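Local coordinates for periplasmic binding protein (Mycobacterium smegmatis, PDB 4MDY) that probably binds an iron-containing solute outside the cell membrane and delivers it to an ABC transporter for uptake, at residues F200-M204 with V282-P287. Residues are numbered along the deposited sequence; the frame is centred on the assembly and turned at random.
Sequences FLTQM and VADQLP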
loop_
_atom_site.group_PDB
_atom_site.type_symbol
_atom_site.label_atom_id
_atom_site.label_comp_id
_atom_site.label_asym_id
_atom_site.label_seq_id
_atom_site.Cartn_x
_atom_site.Cartn_y
_atom_site.Cartn_z
ATOM N N PHE A 200 -8.379 7.557 -0.759
ATOM C CA PHE A 200 -9.004 7.260 0.520
ATOM C C PHE A 200 -9.285 8.526 1.330
ATOM O O PHE A 200 -10.283 8.585 2.025
ATOM C CB PHE A 200 -8.192 6.243 1.333
ATOM C CG PHE A 200 -6.983 6.806 2.015
ATOM C CD1 PHE A 200 -5.774 6.938 1.337
ATOM C CD2 PHE A 200 -7.035 7.168 3.353
ATOM C CE1 PHE A 200 -4.654 7.440 1.980
ATOM C CE2 PHE A 200 -5.913 7.659 4.002
ATOM C CZ PHE A 200 -4.722 7.796 3.318
ATOM N N LEU A 201 -8.421 9.533 1.213
ATOM C CA LEU A 201 -8.621 10.798 1.915
ATOM C C LEU A 201 -9.789 11.569 1.315
ATOM O O LEU A 201 -10.631 12.103 2.050
ATOM C CB LEU A 201 -7.355 11.652 1.875
ATOM C CG LEU A 201 -6.139 11.077 2.607
ATOM C CD1 LEU A 201 -4.898 11.877 2.255
ATOM C CD2 LEU A 201 -6.359 11.059 4.109
ATOM N N THR A 202 -9.831 11.615 -0.014
ATOM C CA THR A 202 -10.911 12.262 -0.750
ATOM C C THR A 202 -12.260 11.603 -0.428
ATOM O O THR A 202 -13.265 12.296 -0.232
ATOM C CB THR A 202 -10.624 12.237 -2.271
ATOM O OG1 THR A 202 -9.437 12.996 -2.539
ATOM C CG2 THR A 202 -11.779 12.829 -3.079
ATOM N N GLN A 203 -12.269 10.273 -0.356
ATOM C CA GLN A 203 -13.481 9.498 -0.028
ATOM C C GLN A 203 -14.002 9.765 1.387
ATOM O O GLN A 203 -15.197 9.627 1.648
ATOM C CB GLN A 203 -13.216 7.998 -0.153
ATOM C CG GLN A 203 -13.089 7.457 -1.565
ATOM C CD GLN A 203 -12.721 5.973 -1.561
ATOM O OE1 GLN A 203 -11.581 5.605 -1.280
ATOM N NE2 GLN A 203 -13.690 5.119 -1.854
HETATM N N MSE A 204 -13.099 10.128 2.296
HETATM C CA MSE A 204 -13.481 10.511 3.657
HETATM C C MSE A 204 -14.006 11.928 3.738
HETATM O O MSE A 204 -14.448 12.359 4.804
HETATM C CB MSE A 204 -12.270 10.401 4.581
HETATM C CG MSE A 204 -11.896 8.966 4.918
HETATM SE SE MSE A 204 -10.322 9.072 6.097
HETATM C CE MSE A 204 -9.788 7.195 6.320
ATOM N N VAL A 282 -6.703 1.657 8.393
ATOM C CA VAL A 282 -6.679 3.101 8.165
ATOM C C VAL A 282 -8.042 3.702 8.510
ATOM O O VAL A 282 -8.111 4.735 9.181
ATOM C CB VAL A 282 -6.281 3.448 6.709
ATOM C CG1 VAL A 282 -6.312 4.953 6.471
ATOM C CG2 VAL A 282 -4.905 2.874 6.367
ATOM N N ALA A 283 -9.121 3.050 8.076
ATOM C CA ALA A 283 -10.473 3.545 8.361
ATOM C C ALA A 283 -10.789 3.504 9.865
ATOM O O ALA A 283 -11.579 4.308 10.354
ATOM C CB ALA A 283 -11.514 2.769 7.566
ATOM N N ASP A 284 -10.171 2.580 10.596
ATOM C CA ASP A 284 -10.343 2.518 12.051
ATOM C C ASP A 284 -9.559 3.613 12.760
ATOM O O ASP A 284 -10.117 4.339 13.584
ATOM C CB ASP A 284 -9.898 1.163 12.612
ATOM C CG ASP A 284 -10.971 0.102 12.515
ATOM O OD1 ASP A 284 -12.158 0.450 12.340
ATOM O OD2 ASP A 284 -10.627 -1.090 12.626
ATOM N N GLN A 285 -8.269 3.723 12.444
ATOM C CA GLN A 285 -7.336 4.484 13.288
ATOM C C GLN A 285 -7.120 5.946 12.876
ATOM O O GLN A 285 -6.819 6.789 13.726
ATOM C CB GLN A 285 -5.987 3.769 13.364
ATOM C CG GLN A 285 -6.078 2.371 13.957
ATOM C CD GLN A 285 -4.722 1.745 14.257
ATOM O OE1 GLN A 285 -3.708 2.438 14.375
ATOM N NE2 GLN A 285 -4.706 0.419 14.408
ATOM N N LEU A 286 -7.255 6.256 11.591
ATOM C CA LEU A 286 -7.007 7.624 11.132
ATOM C C LEU A 286 -8.125 8.605 11.485
ATOM O O LEU A 286 -7.828 9.737 11.867
ATOM C CB LEU A 286 -6.706 7.675 9.623
ATOM C CG LEU A 286 -6.301 9.050 9.056
ATOM C CD1 LEU A 286 -5.131 9.674 9.809
ATOM C CD2 LEU A 286 -5.973 8.937 7.576
ATOM N N PRO A 287 -9.406 8.201 11.336
ATOM C CA PRO A 287 -10.433 9.211 11.621
ATOM C C PRO A 287 -10.429 9.802 13.039
ATOM O O PRO A 287 -10.624 11.002 13.175
ATOM C CB PRO A 287 -11.743 8.490 11.286
ATOM C CG PRO A 287 -11.338 7.508 10.221
ATOM C CD PRO A 287 -9.984 7.023 10.663
#
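Phe200 reaches across to Val282 and Leu286 through the CD2-CE2 side of its ring. Val282 CG1 approaches obliquely and lies 3.7 Å from Phe200 CE2, whereas Leu286 CD2 sits at the ring edge, near its plane and 3.8 Å from Phe200 CE2. One face of the Phe200 ring is backed within its own helix by Leu201 CG, 3.6 Å above the plane and offset toward the rim. From there the chain of Leu201 continues to CD2, which stands 4.1 Å from Leu286 CD2. Leu286 CD2 thus touches both Phe200 CE2 and Leu201 CD2.

Met204, a selenomethionine, supplies the other half of the contact. Its side chain is extended beyond CG (chi2 180°, chi3 -174°), and Met204 CE lies 4.1 Å from Val282 CG1. Pro287 CG is 4.2 Å from Met204 CE. On Val282, CG1 is anti to the backbone N (chi1 178°), the position from which it serves both Phe200 and Met204.

The contact joins helix 199-203 and Met204 to the C-terminal helix 279-294, in the lobe built on the parallel sheet that includes strand 207-208. Consistent with this two-lobed family, the long helix 148-168 links the lobes; its Val165 touches Met204 and Pro287. All seven touching residues are buried, and the side chains meet by van der Waals and hydrophobic contact, with no hydrogen bond between the segments to fix their orientation.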